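Local coordinates for acyl-CoA dehydrogenase (PDB 3NF4), which binds flavin-adenine dinucleotide and, as an acyl-CoA dehydrogenase, probably oxidises acyl-CoA thioesters to their 2,3-enoyl forms, at residues L193-A196 against D197-G200; E358-M361 against R362-K365. One frame throughout, in Å; residues are numbered along the deposited sequence.

Contact 1. Residues L193-A196 against D197-G200; sequences LVPA and DQPG
Pro195 and Gln198 close a type I beta turn: the backbone N of Gln198 donates to Pro195 O at 3.3 Å, with an N-H...O angle of 158°. The donor sits above the carbonyl plane, 60° out of it, rather than on a lone pair. Next to this bond the aliphatic part of Gln198 crosses Val194 at about a right angle, its CB lying 4.0 Å from Val194 CG1. Gln198 CG stands opposite its own backbone N (chi1 171°) and the chain then bends at chi2, which brings OE1 to 3.9 Å from Pro195 CD. Within the turn, Asp197 folds its carboxylate back, OD1 coming to 3.5 Å from Pro195 CB. Further out, Gln198 NE2 is held chiefly by the backbone O of Arg226, with a weak second bond to Pro199 O at 3.4 Å. Val194 packs on Tyr222 and Ile227 of strand 217-228, and Pro195 on Arg231. The turn thus ends strand 189-195 and leads the chain over to strand 201-203, from one sheet of the middle domain to the other. Its chemistry is divided: the buried amide of Gln198 spends its N-H groups on main-chain carbonyls, while the Asp197 carboxylate belongs to the exposed part of the turn.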
ATOM      1  N   LEU A 193     -42.177   3.096  14.041  1.00 78.69           N
ATOM      2  CA  LEU A 193     -42.031   1.746  14.589  1.00 78.16           C
ATOM      3  C   LEU A 193     -43.131   0.842  14.027  1.00 78.88           C
ATOM      4  O   LEU A 193     -44.318   0.993  14.354  1.00 80.97           O
ATOM      5  CB  LEU A 193     -41.988   1.748  16.124  1.00 78.46           C
ATOM      6  CG  LEU A 193     -41.805   0.394  16.829  1.00 78.62           C
ATOM      7  CD1 LEU A 193     -40.393  -0.151  16.680  1.00 78.39           C
ATOM      8  CD2 LEU A 193     -42.158   0.482  18.313  1.00 80.96           C
ATOM      9  N   VAL A 194     -42.717  -0.091  13.169  1.00 77.72           N
ATOM     10  CA  VAL A 194     -43.613  -0.939  12.374  1.00 78.05           C
ATOM     11  C   VAL A 194     -43.596  -2.364  12.924  1.00 78.04           C
ATOM     12  O   VAL A 194     -42.536  -2.979  12.971  1.00 77.05           O
ATOM     13  CB  VAL A 194     -43.168  -0.974  10.884  1.00 76.86           C
ATOM     14  CG1 VAL A 194     -44.021  -1.941  10.064  1.00 76.59           C
ATOM     15  CG2 VAL A 194     -43.184   0.422  10.274  1.00 77.06           C
ATOM     16  N   PRO A 195     -44.766  -2.896  13.334  1.00 79.48           N
ATOM     17  CA  PRO A 195     -44.820  -4.270  13.833  1.00 79.36           C
ATOM     18  C   PRO A 195     -44.771  -5.291  12.694  1.00 78.79           C
ATOM     19  O   PRO A 195     -45.085  -4.952  11.543  1.00 78.40           O
ATOM     20  CB  PRO A 195     -46.180  -4.329  14.531  1.00 81.19           C
ATOM     21  CG  PRO A 195     -47.027  -3.369  13.748  1.00 82.38           C
ATOM     22  CD  PRO A 195     -46.098  -2.260  13.313  1.00 81.40           C
ATOM     23  N   ALA A 196     -44.401  -6.529  13.020  1.00 78.68           N
ATOM     24  CA  ALA A 196     -44.238  -7.589  12.015  1.00 78.84           C
ATOM     25  C   ALA A 196     -45.556  -8.045  11.362  1.00 80.61           C
ATOM     26  O   ALA A 196     -45.544  -8.701  10.323  1.00 80.24           O
ATOM     27  CB  ALA A 196     -43.516  -8.781  12.623  1.00 77.67           C
ATOM     28  N   ASP A 197     -46.681  -7.697  11.979  1.00 83.03           N
ATOM     29  CA  ASP A 197     -47.997  -8.133  11.519  1.00 84.96           C
ATOM     30  C   ASP A 197     -48.752  -7.023  10.786  1.00 85.67           C
ATOM     31  O   ASP A 197     -49.952  -7.151  10.515  1.00 87.25           O
ATOM     32  CB  ASP A 197     -48.815  -8.638  12.708  1.00 86.77           C
ATOM     33  CG  ASP A 197     -48.655  -7.755  13.942  1.00 89.78           C
ATOM     34  OD1 ASP A 197     -47.493  -7.579  14.411  1.00 90.89           O
ATOM     35  OD2 ASP A 197     -49.685  -7.241  14.438  1.00 92.70           O
ATOM     36  N   GLN A 198     -48.041  -5.940  10.478  1.00 84.59           N
ATOM     37  CA  GLN A 198     -48.587  -4.801   9.744  1.00 85.16           C
ATOM     38  C   GLN A 198     -49.249  -5.249   8.438  1.00 85.16           C
ATOM     39  O   GLN A 198     -48.659  -6.032   7.679  1.00 83.39           O
ATOM     40  CB  GLN A 198     -47.473  -3.789   9.454  1.00 84.47           C
ATOM     41  CG  GLN A 198     -47.844  -2.658   8.504  1.00 84.88           C
ATOM     42  CD  GLN A 198     -48.655  -1.554   9.177  1.00 86.36           C
ATOM     43  OE1 GLN A 198     -48.313  -1.087  10.264  1.00 85.54           O
ATOM     44  NE2 GLN A 198     -49.717  -1.112   8.511  1.00 87.53           N
ATOM     45  N   PRO A 199     -50.494  -4.778   8.195  1.00 86.72           N
ATOM     46  CA  PRO A 199     -51.234  -5.125   6.976  1.00 86.77           C
ATOM     47  C   PRO A 199     -50.786  -4.284   5.774  1.00 85.95           C
ATOM     48  O   PRO A 199     -50.608  -3.064   5.889  1.00 86.03           O
ATOM     49  CB  PRO A 199     -52.702  -4.837   7.348  1.00 89.15           C
ATOM     50  CG  PRO A 199     -52.703  -4.554   8.878  1.00 90.20           C
ATOM     51  CD  PRO A 199     -51.330  -4.023   9.149  1.00 88.39           C
ATOM     52  N   GLY A 200     -50.609  -4.954   4.636  1.00 84.62           N
ATOM     53  CA  GLY A 200     -50.064  -4.333   3.433  1.00 83.39           C
ATOM     54  C   GLY A 200     -48.550  -4.452   3.286  1.00 80.79           C
ATOM     55  O   GLY A 200     -47.997  -4.005   2.279  1.00 80.21           O
TER

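Contact 2. Residues E358-M361 against R362-K365; sequences ERYM and REAK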
ATOM      1  N   GLU A 358     -11.275 -19.590   3.365  1.00 41.99           N
ATOM      2  CA  GLU A 358     -11.878 -19.125   2.104  1.00 42.07           C
ATOM      3  C   GLU A 358     -13.232 -18.467   2.366  1.00 41.61           C
ATOM      4  O   GLU A 358     -13.581 -17.481   1.705  1.00 41.18           O
ATOM      5  CB  GLU A 358     -11.970 -20.234   1.051  1.00 42.84           C
ATOM      6  CG  GLU A 358     -13.009 -21.339   1.367  1.00 46.72           C
ATOM      7  CD  GLU A 358     -14.453 -20.947   0.980  1.00 48.91           C
ATOM      8  OE1 GLU A 358     -15.416 -21.516   1.572  1.00 46.87           O
ATOM      9  OE2 GLU A 358     -14.599 -20.053   0.103  1.00 48.76           O
ATOM     10  N   ARG A 359     -13.976 -18.979   3.354  1.00 40.72           N
ATOM     11  CA  ARG A 359     -15.210 -18.312   3.782  1.00 39.50           C
ATOM     12  C   ARG A 359     -14.935 -16.925   4.429  1.00 39.06           C
ATOM     13  O   ARG A 359     -15.659 -15.948   4.157  1.00 38.09           O
ATOM     14  CB  ARG A 359     -16.011 -19.219   4.731  1.00 39.71           C
ATOM     15  CG  ARG A 359     -17.237 -18.537   5.370  1.00 40.15           C
ATOM     16  CD  ARG A 359     -18.268 -19.542   6.021  1.00 40.53           C
ATOM     17  NE  ARG A 359     -17.717 -20.335   7.141  1.00 39.11           N
ATOM     18  CZ  ARG A 359     -17.645 -19.934   8.414  1.00 40.33           C
ATOM     19  NH1 ARG A 359     -18.075 -18.734   8.805  1.00 39.48           N
ATOM     20  NH2 ARG A 359     -17.140 -20.752   9.328  1.00 41.12           N
ATOM     21  N   TYR A 360     -13.905 -16.846   5.285  1.00 38.34           N
ATOM     22  CA  TYR A 360     -13.594 -15.589   6.007  1.00 38.00           C
ATOM     23  C   TYR A 360     -13.272 -14.459   5.022  1.00 37.79           C
ATOM     24  O   TYR A 360     -13.750 -13.338   5.197  1.00 38.19           O
ATOM     25  CB  TYR A 360     -12.467 -15.770   7.057  1.00 37.04           C
ATOM     26  CG  TYR A 360     -12.821 -16.660   8.275  1.00 39.00           C
ATOM     27  CD1 TYR A 360     -14.150 -16.858   8.678  1.00 40.04           C
ATOM     28  CD2 TYR A 360     -11.819 -17.284   9.025  1.00 37.35           C
ATOM     29  CE1 TYR A 360     -14.470 -17.667   9.773  1.00 37.98           C
ATOM     30  CE2 TYR A 360     -12.122 -18.078  10.094  1.00 38.24           C
ATOM     31  CZ  TYR A 360     -13.451 -18.261  10.474  1.00 39.02           C
ATOM     32  OH  TYR A 360     -13.731 -19.044  11.572  1.00 40.88           O
ATOM     33  N   MET A 361     -12.493 -14.771   3.984  1.00 37.56           N
ATOM     34  CA  MET A 361     -12.225 -13.863   2.875  1.00 37.91           C
ATOM     35  C   MET A 361     -13.464 -13.343   2.125  1.00 38.28           C
ATOM     36  O   MET A 361     -13.512 -12.184   1.749  1.00 38.57           O
ATOM     37  CB  MET A 361     -11.237 -14.498   1.884  1.00 37.93           C
ATOM     38  CG  MET A 361     -10.726 -13.517   0.870  1.00 37.74           C
ATOM     39  SD  MET A 361      -9.451 -14.201  -0.217  1.00 42.75           S
ATOM     40  CE  MET A 361      -9.481 -12.999  -1.552  1.00 38.75           C
ATOM     41  N   ARG A 362     -14.442 -14.203   1.890  1.00 38.82           N
ATOM     42  CA  ARG A 362     -15.707 -13.810   1.262  1.00 39.00           C
ATOM     43  C   ARG A 362     -16.570 -12.930   2.212  1.00 39.08           C
ATOM     44  O   ARG A 362     -17.218 -11.981   1.764  1.00 39.94           O
ATOM     45  CB  ARG A 362     -16.508 -15.055   0.776  1.00 39.37           C
ATOM     46  CG  ARG A 362     -15.808 -15.879  -0.342  1.00 37.43           C
ATOM     47  CD  ARG A 362     -16.708 -17.018  -0.863  1.00 38.36           C
ATOM     48  NE  ARG A 362     -16.725 -18.208   0.005  1.00 38.44           N
ATOM     49  CZ  ARG A 362     -17.762 -18.614   0.746  1.00 43.06           C
ATOM     50  NH1 ARG A 362     -18.899 -17.925   0.779  1.00 44.46           N
ATOM     51  NH2 ARG A 362     -17.665 -19.715   1.494  1.00 42.42           N
ATOM     52  N   GLU A 363     -16.532 -13.201   3.505  1.00 38.34           N
ATOM     53  CA  GLU A 363     -17.264 -12.395   4.482  1.00 38.85           C
ATOM     54  C   GLU A 363     -16.697 -10.986   4.670  1.00 39.05           C
ATOM     55  O   GLU A 363     -17.447 -10.043   4.946  1.00 39.35           O
ATOM     56  CB  GLU A 363     -17.338 -13.112   5.848  1.00 39.16           C
ATOM     57  CG  GLU A 363     -18.352 -14.235   5.852  1.00 40.48           C
ATOM     58  CD  GLU A 363     -18.234 -15.266   7.006  1.00 43.71           C
ATOM     59  OE1 GLU A 363     -17.456 -15.094   7.980  1.00 39.92           O
ATOM     60  OE2 GLU A 363     -18.964 -16.283   6.921  1.00 45.45           O
ATOM     61  N   ALA A 364     -15.387 -10.819   4.498  1.00 38.11           N
ATOM     62  CA  ALA A 364     -14.773  -9.521   4.811  1.00 37.19           C
ATOM     63  C   ALA A 364     -15.101  -8.420   3.787  1.00 37.12           C
ATOM     64  O   ALA A 364     -15.165  -7.238   4.155  1.00 35.96           O
ATOM     65  CB  ALA A 364     -13.217  -9.662   5.012  1.00 36.34           C
ATOM     66  N   LYS A 365     -15.282  -8.811   2.518  1.00 36.70           N
ATOM     67  CA  LYS A 365     -15.519  -7.852   1.425  1.00 37.24           C
ATOM     68  C   LYS A 365     -16.717  -6.917   1.669  1.00 38.20           C
ATOM     69  O   LYS A 365     -16.601  -5.724   1.438  1.00 37.93           O
ATOM     70  CB  LYS A 365     -15.646  -8.556   0.057  1.00 36.41           C
ATOM     71  CG  LYS A 365     -15.839  -7.619  -1.122  1.00 37.22           C
ATOM     72  CD  LYS A 365     -14.616  -6.669  -1.339  1.00 38.80           C
ATOM     73  CE  LYS A 365     -15.051  -5.202  -1.276  1.00 38.45           C
ATOM     74  NZ  LYS A 365     -13.939  -4.220  -1.496  1.00 37.30           N
TER
HETATM   75  O   HOH W   1     -17.699 -16.263  10.487  1.00 18.83           O
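Glu358 OE2 takes the shortest bond here, 2.8 Å from Arg362 NE, and its partner oxygen OE1 receives Arg362 NH2 at 2.9 Å. Both bonds are nearly straight. This is a side-on, two-nitrogen grip: each oxygen is met on its syn side, and the carboxylate and guanidinium planes are only 22° apart. Glu358 reaches its partner one turn on by holding CG between its backbone N and carbonyl carbon (chi1 70°) and bending again at chi2, while Arg362 bends at chi3 to turn NE and NH2 toward it. With two bonds fixing its rotation, the guanidinium lays one face over Arg359 CA, and its remaining nitrogen, NH1, reaches Met210 O.

It is the first of two i to i+4 salt bridges along helix 357-367, in the C-terminal domain of the acyl-CoA dehydrogenase fold, and the second starts one residue later. Arg359 NH1 meets Glu363 OE2 at 3.2 Å, almost in the guanidinium plane, though the two flat groups are turned 56° against each other. A water bridges the same pair, donating to Glu363 OE1 at 2.8 Å and accepting a weak bond from Arg359 NH1. Asp40 takes Arg359 NH2, so two carboxylates share this largely buried cation and probably stabilise its charge. Glu363 OE1 also lies at the edge of the Tyr360 ring, 3.8 Å from CD1. Met361 touches Met336 of its own chain and the Met336 of a second subunit, and Lys365 NZ hydrogen-bonds to Gln368 OE1 of its own chain and to Gln344 OE1 and Thr340 O of the second subunit.

Contact 1 and contact 2 sit in different domains, their centres 34 Å apart and their nearest atoms about 26 Å apart, with no touch between them. The Lys365 side chain in contact 2 comes within about 8 Å of a bound FAD, whereas the Val194 side chain of contact 1 is about 13 Å from a bound FAD. The 193-200 turn joins strands of the middle domain's two sheets, and no other chain of the assembly touches it. Residues 358-365, in helix 357-367, by contrast lie against a second subunit. One is thus a connection within a domain and the other part of a subunit interface.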